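Local atomic coordinates of PfhB2 (Pasteurella multocida, PDB entry 6U8T), a protein that probably acts as a cysteine protease toxin, its YopT-like domain belonging to the papain-like peptidase clan CA. Residues 38-50 with 95-107. The protein carries 1 engineered substitution. Sequence-based numbering, arbitrary orientation.
Sequences SESTCAHWIANKV and FKLTDNWLQEQGV. Engineered in segment 38-50: S38 (natural residue Cys).
W101 reaches across to H44 with the benzo half of its indole: CH2 lies 3.4 Å above the imidazole plane, over its centre, and CZ2 comes to 3.3 Å from H44 NE2. The two planes are 36° apart. The imidazole can hardly rotate, because H44 ND1 donates to S40 O (2.8 Å) close to the ring plane while NE2 is bonded to S77. W101 CZ3 also packs on A43 CB at 3.8 Å and on the A47 methyl, carried there by a chi1 of -174° that swings the indole away from its own N. Segments 38-50 and 95-104, on helices 20-51 and 91-104 of the YopT-like clan CA domain, run near-parallel, 10.1 Å between axes at a crossing angle of -23°; strand 147-155 touches I46, F95, T98 and L102. L102 CD2 comes to 3.3 Å from A43 O. Where helix 91-104 ends, a Schellman motif at G106 turns the chain back, and V107 sets CG2 over A47 CA (3.7 Å) and CG1 across I46 CG2. At the other end T98 OG1 donates to the anti lone pair of E39 OE2 (3.1 Å), an oxygen that also pairs with K151, while the edge of F95 meets the carboxylate and E39 OE1 bonds T162 of the second subunit.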
ATOM      1  N   SER C  38      -5.826  13.249   5.909  1.00 13.94           N
ATOM      2  CA  SER C  38      -5.925  12.474   7.162  1.00 14.49           C
ATOM      3  C   SER C  38      -5.025  13.109   8.222  1.00 14.64           C
ATOM      4  O   SER C  38      -5.515  13.374   9.347  1.00 14.57           O
ATOM      5  CB  SER C  38      -5.614  11.014   6.912  1.00 15.17           C
ATOM      6  OG  SER C  38      -6.734  10.427   6.198  1.00 15.93           O
ATOM      7  N   GLU C  39      -3.782  13.394   7.847  1.00 14.54           N
ATOM      8  CA  GLU C  39      -2.771  14.063   8.698  1.00 14.75           C
ATOM      9  C   GLU C  39      -3.312  15.422   9.137  1.00 14.04           C
ATOM     10  O   GLU C  39      -3.386  15.665  10.356  1.00 15.47           O
ATOM     11  CB  GLU C  39      -1.440  14.214   7.962  1.00 16.81           C
ATOM     12  CG  GLU C  39      -0.381  14.947   8.764  1.00 19.81           C
ATOM     13  CD  GLU C  39       0.322  14.117   9.833  1.00 21.77           C
ATOM     14  OE1 GLU C  39      -0.072  12.940  10.012  1.00 22.73           O
ATOM     15  OE2 GLU C  39       1.276  14.661  10.504  1.00 24.47           O
ATOM     16  N   SER C  40      -3.725  16.266   8.190  1.00 12.88           N
ATOM     17  CA  SER C  40      -4.194  17.635   8.480  1.00 12.47           C
ATOM     18  C   SER C  40      -5.437  17.550   9.381  1.00 12.07           C
ATOM     19  O   SER C  40      -5.517  18.350  10.349  1.00 12.72           O
ATOM     20  CB  SER C  40      -4.467  18.404   7.209  1.00 12.81           C
ATOM     21  OG  SER C  40      -4.996  19.690   7.498  1.00 12.84           O
ATOM     22  N   THR C  41      -6.367  16.617   9.119  1.00 11.22           N
ATOM     23  CA  THR C  41      -7.624  16.503   9.886  1.00 10.92           C
ATOM     24  C   THR C  41      -7.318  16.068  11.326  1.00 10.64           C
ATOM     25  O   THR C  41      -7.874  16.672  12.227  1.00 10.61           O
ATOM     26  CB  THR C  41      -8.622  15.506   9.296  1.00 10.82           C
ATOM     27  OG1 THR C  41      -8.888  15.843   7.936  1.00 10.85           O
ATOM     28  CG2 THR C  41      -9.913  15.497  10.110  1.00 10.97           C
ATOM     29  N   CYS C  42      -6.448  15.072  11.506  1.00 10.06           N
ATOM     30  CA  CYS C  42      -6.033  14.588  12.833  1.00 10.00           C
ATOM     31  C   CYS C  42      -5.348  15.728  13.605  1.00 10.79           C
ATOM     32  O   CYS C  42      -5.656  15.893  14.810  1.00 10.98           O
ATOM     33  CB  CYS C  42      -5.153  13.348  12.732  1.00  9.43           C
ATOM     34  SG  CYS C  42      -6.104  11.873  12.301  0.89  8.80           S
ATOM     35  N   ALA C  43      -4.487  16.514  12.953  1.00 11.43           N
ATOM     36  CA  ALA C  43      -3.858  17.683  13.594  1.00 12.40           C
ATOM     37  C   ALA C  43      -4.956  18.608  14.104  1.00 13.36           C
ATOM     38  O   ALA C  43      -4.880  19.054  15.258  1.00 14.53           O
ATOM     39  CB  ALA C  43      -2.937  18.409  12.635  1.00 12.65           C
ATOM     40  N   HIS C  44      -5.947  18.915  13.265  1.00 13.90           N
ATOM     41  CA  HIS C  44      -7.044  19.867  13.658  1.00 14.20           C
ATOM     42  C   HIS C  44      -7.844  19.274  14.808  1.00 13.55           C
ATOM     43  O   HIS C  44      -8.122  20.016  15.744  1.00 14.69           O
ATOM     44  CB  HIS C  44      -7.923  20.222  12.470  1.00 14.23           C
ATOM     45  CG  HIS C  44      -7.333  21.254  11.579  1.00 15.29           C
ATOM     46  ND1 HIS C  44      -6.295  20.981  10.680  1.00 15.23           N
ATOM     47  CD2 HIS C  44      -7.692  22.547  11.395  1.00 15.91           C
ATOM     48  CE1 HIS C  44      -6.028  22.084  10.003  1.00 15.79           C
ATOM     49  NE2 HIS C  44      -6.869  23.065  10.450  1.00 16.41           N
ATOM     50  N   TRP C  45      -8.204  18.004  14.729  1.00 12.42           N
ATOM     51  CA  TRP C  45      -8.933  17.280  15.785  1.00 12.58           C
ATOM     52  C   TRP C  45      -8.148  17.367  17.117  1.00 12.84           C
ATOM     53  O   TRP C  45      -8.730  17.640  18.138  1.00 12.07           O
ATOM     54  CB  TRP C  45      -9.148  15.833  15.354  1.00 12.08           C
ATOM     55  CG  TRP C  45     -10.037  15.052  16.274  1.00 12.53           C
ATOM     56  CD1 TRP C  45     -11.399  14.964  16.226  1.00 13.03           C
ATOM     57  CD2 TRP C  45      -9.618  14.215  17.369  1.00 12.69           C
ATOM     58  NE1 TRP C  45     -11.848  14.112  17.203  1.00 13.41           N
ATOM     59  CE2 TRP C  45     -10.790  13.643  17.918  1.00 12.96           C
ATOM     60  CE3 TRP C  45      -8.364  13.872  17.920  1.00 12.57           C
ATOM     61  CZ2 TRP C  45     -10.756  12.745  18.981  1.00 13.28           C
ATOM     62  CZ3 TRP C  45      -8.333  12.970  18.966  1.00 12.60           C
ATOM     63  CH2 TRP C  45      -9.512  12.430  19.499  1.00 13.03           C
ATOM     64  N   ILE C  46      -6.829  17.148  17.068  1.00 13.15           N
ATOM     65  CA  ILE C  46      -5.999  17.183  18.301  1.00 13.90           C
ATOM     66  C   ILE C  46      -6.053  18.607  18.886  1.00 14.88           C
ATOM     67  O   ILE C  46      -6.363  18.735  20.074  1.00 14.80           O
ATOM     68  CB  ILE C  46      -4.569  16.680  18.038  1.00 13.32           C
ATOM     69  CG1 ILE C  46      -4.577  15.186  17.762  1.00 13.04           C
ATOM     70  CG2 ILE C  46      -3.668  17.004  19.198  1.00 13.85           C
ATOM     71  CD1 ILE C  46      -3.223  14.641  17.356  1.00 13.52           C
ATOM     72  N   ALA C  47      -5.805  19.632  18.070  1.00 15.77           N
ATOM     73  CA  ALA C  47      -5.861  21.059  18.484  1.00 17.32           C
ATOM     74  C   ALA C  47      -7.227  21.390  19.066  1.00 18.01           C
ATOM     75  O   ALA C  47      -7.287  22.138  20.022  1.00 20.81           O
ATOM     76  CB  ALA C  47      -5.532  21.992  17.350  1.00 17.46           C
ATOM     77  N   ASN C  48      -8.292  20.855  18.494  1.00 18.52           N
ATOM     78  CA  ASN C  48      -9.678  21.135  18.944  1.00 19.45           C
ATOM     79  C   ASN C  48      -9.883  20.504  20.325  1.00 20.42           C
ATOM     80  O   ASN C  48     -10.427  21.184  21.202  1.00 25.15           O
ATOM     81  CB  ASN C  48     -10.691  20.668  17.906  1.00 19.65           C
ATOM     82  CG  ASN C  48     -12.114  20.971  18.320  1.00 22.21           C
ATOM     83  OD1 ASN C  48     -12.635  22.001  17.906  1.00 24.86           O
ATOM     84  ND2 ASN C  48     -12.743  20.097  19.102  1.00 20.99           N
ATOM     85  N   LYS C  49      -9.439  19.273  20.546  1.00 20.32           N
ATOM     86  CA  LYS C  49      -9.661  18.541  21.818  1.00 21.58           C
ATOM     87  C   LYS C  49      -8.830  19.135  22.957  1.00 24.23           C
ATOM     88  O   LYS C  49      -9.306  19.150  24.081  1.00 29.02           O
ATOM     89  CB  LYS C  49      -9.337  17.069  21.633  1.00 19.88           C
ATOM     90  CG  LYS C  49     -10.346  16.325  20.789  1.00 19.38           C
ATOM     91  CD  LYS C  49     -11.743  16.349  21.325  1.00 21.09           C
ATOM     92  CE  LYS C  49     -12.595  15.297  20.666  1.00 22.36           C
ATOM     93  NZ  LYS C  49     -13.759  14.985  21.518  1.00 25.66           N
ATOM     94  N   VAL C  50      -7.646  19.629  22.667  1.00 26.76           N
ATOM     95  CA  VAL C  50      -6.677  20.120  23.688  1.00 29.69           C
ATOM     96  C   VAL C  50      -7.059  21.557  24.037  1.00 30.92           C
ATOM     97  O   VAL C  50      -7.009  21.887  25.196  1.00 37.40           O
ATOM     98  CB  VAL C  50      -5.252  19.980  23.127  1.00 28.50           C
ATOM     99  CG1 VAL C  50      -4.250  20.895  23.797  1.00 30.77           C
ATOM    100  CG2 VAL C  50      -4.795  18.527  23.127  1.00 27.43           C
ATOM    101  N   PHE C  95       6.169  15.722   8.647  1.00 28.60           N
ATOM    102  CA  PHE C  95       5.798  15.540  10.080  1.00 29.94           C
ATOM    103  C   PHE C  95       6.309  16.739  10.909  1.00 30.48           C
ATOM    104  O   PHE C  95       5.593  17.171  11.839  1.00 32.06           O
ATOM    105  CB  PHE C  95       6.230  14.149  10.558  1.00 29.30           C
ATOM    106  CG  PHE C  95       5.464  13.022   9.911  1.00 29.47           C
ATOM    107  CD1 PHE C  95       4.069  13.012   9.884  1.00 27.48           C
ATOM    108  CD2 PHE C  95       6.148  11.968   9.326  1.00 31.89           C
ATOM    109  CE1 PHE C  95       3.377  11.960   9.305  1.00 30.39           C
ATOM    110  CE2 PHE C  95       5.444  10.907   8.761  1.00 35.32           C
ATOM    111  CZ  PHE C  95       4.063  10.898   8.755  1.00 30.84           C
ATOM    112  N   LYS C  96       7.459  17.314  10.554  1.00 29.40           N
ATOM    113  CA  LYS C  96       7.972  18.538  11.232  1.00 31.78           C
ATOM    114  C   LYS C  96       6.999  19.708  10.995  1.00 30.10           C
ATOM    115  O   LYS C  96       6.795  20.548  11.915  1.00 30.29           O
ATOM    116  CB  LYS C  96       9.376  18.897  10.740  1.00 33.48           C
ATOM    117  CG  LYS C  96      10.001  20.145  11.346  1.00 37.20           C
ATOM    118  CD  LYS C  96      10.666  19.929  12.677  1.00 45.23           C
ATOM    119  CE  LYS C  96       9.771  19.625  13.865  1.00 49.59           C
ATOM    120  NZ  LYS C  96       9.053  20.831  14.350  1.00 56.74           N
ATOM    121  N   LEU C  97       6.416  19.789   9.801  1.00 26.87           N
ATOM    122  CA  LEU C  97       5.512  20.902   9.434  1.00 26.06           C
ATOM    123  C   LEU C  97       4.236  20.791  10.285  1.00 23.17           C
ATOM    124  O   LEU C  97       3.797  21.831  10.818  1.00 23.50           O
ATOM    125  CB  LEU C  97       5.260  20.832   7.932  1.00 26.02           C
ATOM    126  CG  LEU C  97       4.109  21.648   7.378  1.00 27.71           C
ATOM    127  CD1 LEU C  97       4.525  22.119   6.017  1.00 32.77           C
ATOM    128  CD2 LEU C  97       2.849  20.816   7.301  1.00 26.29           C
ATOM    129  N   THR C  98       3.665  19.591  10.399  1.00 20.60           N
ATOM    130  CA  THR C  98       2.437  19.336  11.182  1.00 20.54           C
ATOM    131  C   THR C  98       2.709  19.681  12.655  1.00 21.23           C
ATOM    132  O   THR C  98       1.867  20.302  13.279  1.00 19.14           O
ATOM    133  CB  THR C  98       1.961  17.888  11.011  1.00 19.58           C
ATOM    134  OG1 THR C  98       1.764  17.595   9.630  1.00 20.53           O
ATOM    135  CG2 THR C  98       0.660  17.645  11.729  1.00 19.21           C
ATOM    136  N   ASP C  99       3.878  19.293  13.161  1.00 22.78           N
ATOM    137  CA  ASP C  99       4.316  19.551  14.548  1.00 24.49           C
ATOM    138  C   ASP C  99       4.387  21.053  14.804  1.00 24.66           C
ATOM    139  O   ASP C  99       3.966  21.462  15.892  1.00 24.51           O
ATOM    140  CB  ASP C  99       5.659  18.882  14.838  1.00 27.02           C
ATOM    141  CG  ASP C  99       6.042  18.993  16.295  1.00 31.43           C
ATOM    142  OD1 ASP C  99       5.368  18.347  17.099  1.00 37.61           O
ATOM    143  OD2 ASP C  99       6.990  19.744  16.604  1.00 36.55           O
ATOM    144  N   ASN C 100       4.927  21.831  13.862  1.00 25.18           N
ATOM    145  CA  ASN C 100       5.030  23.307  14.000  1.00 26.56           C
ATOM    146  C   ASN C 100       3.617  23.905  14.068  1.00 23.62           C
ATOM    147  O   ASN C 100       3.375  24.793  14.921  1.00 23.22           O
ATOM    148  CB  ASN C 100       5.814  23.967  12.869  1.00 30.91           C
ATOM    149  CG  ASN C 100       7.296  23.669  12.919  1.00 35.36           C
ATOM    150  OD1 ASN C 100       7.887  23.429  11.876  1.00 51.06           O
ATOM    151  ND2 ASN C 100       7.918  23.689  14.086  1.00 35.01           N
ATOM    152  N   TRP C 101       2.720  23.434  13.211  1.00 21.22           N
ATOM    153  CA  TRP C 101       1.300  23.880  13.184  1.00 20.62           C
ATOM    154  C   TRP C 101       0.647  23.594  14.542  1.00 19.84           C
ATOM    155  O   TRP C 101      -0.011  24.502  15.088  1.00 20.75           O
ATOM    156  CB  TRP C 101       0.525  23.218  12.039  1.00 19.57           C
ATOM    157  CG  TRP C 101      -0.862  23.745  11.886  1.00 19.22           C
ATOM    158  CD1 TRP C 101      -1.236  24.835  11.153  1.00 19.96           C
ATOM    159  CD2 TRP C 101      -2.057  23.250  12.520  1.00 18.23           C
ATOM    160  NE1 TRP C 101      -2.579  25.058  11.287  1.00 20.01           N
ATOM    161  CE2 TRP C 101      -3.114  24.090  12.108  1.00 18.88           C
ATOM    162  CE3 TRP C 101      -2.336  22.199  13.389  1.00 17.68           C
ATOM    163  CZ2 TRP C 101      -4.433  23.871  12.481  1.00 18.41           C
ATOM    164  CZ3 TRP C 101      -3.639  21.996  13.788  1.00 18.26           C
ATOM    165  CH2 TRP C 101      -4.673  22.835  13.348  1.00 18.62           C
ATOM    166  N   LEU C 102       0.854  22.399  15.084  1.00 18.89           N
ATOM    167  CA  LEU C 102       0.249  21.971  16.371  1.00 19.06           C
ATOM    168  C   LEU C 102       0.742  22.880  17.499  1.00 21.30           C
ATOM    169  O   LEU C 102      -0.086  23.281  18.331  1.00 22.30           O
ATOM    170  CB  LEU C 102       0.545  20.498  16.626  1.00 17.84           C
ATOM    171  CG  LEU C 102      -0.349  19.532  15.847  1.00 16.68           C
ATOM    172  CD1 LEU C 102       0.203  18.121  15.904  1.00 16.59           C
ATOM    173  CD2 LEU C 102      -1.784  19.562  16.359  1.00 16.45           C
ATOM    174  N   GLN C 103       2.017  23.276  17.491  1.00 23.81           N
ATOM    175  CA  GLN C 103       2.584  24.145  18.555  1.00 25.21           C
ATOM    176  C   GLN C 103       2.046  25.564  18.397  1.00 25.86           C
ATOM    177  O   GLN C 103       1.639  26.155  19.420  1.00 26.66           O
ATOM    178  CB  GLN C 103       4.104  24.033  18.568  1.00 27.77           C
ATOM    179  CG  GLN C 103       4.569  22.715  19.188  1.00 28.21           C
ATOM    180  CD  GLN C 103       6.071  22.562  19.212  1.00 30.40           C
ATOM    181  OE1 GLN C 103       6.779  23.253  19.941  1.00 38.51           O
ATOM    182  NE2 GLN C 103       6.585  21.645  18.420  1.00 28.49           N
ATOM    183  N   GLU C 104       1.950  26.054  17.158  1.00 26.97           N
ATOM    184  CA  GLU C 104       1.269  27.332  16.817  1.00 28.55           C
ATOM    185  C   GLU C 104      -0.159  27.374  17.385  1.00 27.27           C
ATOM    186  O   GLU C 104      -0.601  28.436  17.760  1.00 29.21           O
ATOM    187  CB  GLU C 104       1.302  27.536  15.313  1.00 30.90           C
ATOM    188  CG  GLU C 104       2.632  28.052  14.852  1.00 34.98           C
ATOM    189  CD  GLU C 104       2.742  28.349  13.375  1.00 37.83           C
ATOM    190  OE1 GLU C 104       1.872  27.872  12.611  1.00 40.60           O
ATOM    191  OE2 GLU C 104       3.706  29.059  13.013  1.00 44.98           O
ATOM    192  N   GLN C 105      -0.862  26.257  17.453  1.00 27.17           N
ATOM    193  CA  GLN C 105      -2.260  26.212  17.960  1.00 27.35           C
ATOM    194  C   GLN C 105      -2.268  25.979  19.469  1.00 28.19           C
ATOM    195  O   GLN C 105      -3.361  25.847  20.010  1.00 28.54           O
ATOM    196  CB  GLN C 105      -3.076  25.080  17.338  1.00 27.82           C
ATOM    197  CG  GLN C 105      -3.018  25.015  15.819  1.00 28.31           C
ATOM    198  CD  GLN C 105      -3.409  26.304  15.149  1.00 30.39           C
ATOM    199  OE1 GLN C 105      -4.493  26.824  15.368  1.00 29.98           O
ATOM    200  NE2 GLN C 105      -2.533  26.791  14.283  1.00 33.49           N
ATOM    201  N   GLY C 106      -1.101  25.892  20.110  1.00 27.80           N
ATOM    202  CA  GLY C 106      -1.027  25.790  21.573  1.00 26.82           C
ATOM    203  C   GLY C 106      -0.970  24.351  22.050  1.00 26.82           C
ATOM    204  O   GLY C 106      -1.011  24.170  23.272  1.00 29.06           O
ATOM    205  N   VAL C 107      -0.816  23.373  21.154  1.00 24.39           N
ATOM    206  CA  VAL C 107      -0.655  21.933  21.516  1.00 23.16           C
ATOM    207  C   VAL C 107       0.805  21.699  21.908  1.00 23.00           C
ATOM    208  O   VAL C 107       1.702  22.158  21.173  1.00 25.17           O
ATOM    209  CB  VAL C 107      -1.052  20.995  20.356  1.00 21.82           C
ATOM    210  CG1 VAL C 107      -0.890  19.545  20.759  1.00 20.39           C
ATOM    211  CG2 VAL C 107      -2.473  21.261  19.879  1.00 20.95           C
TER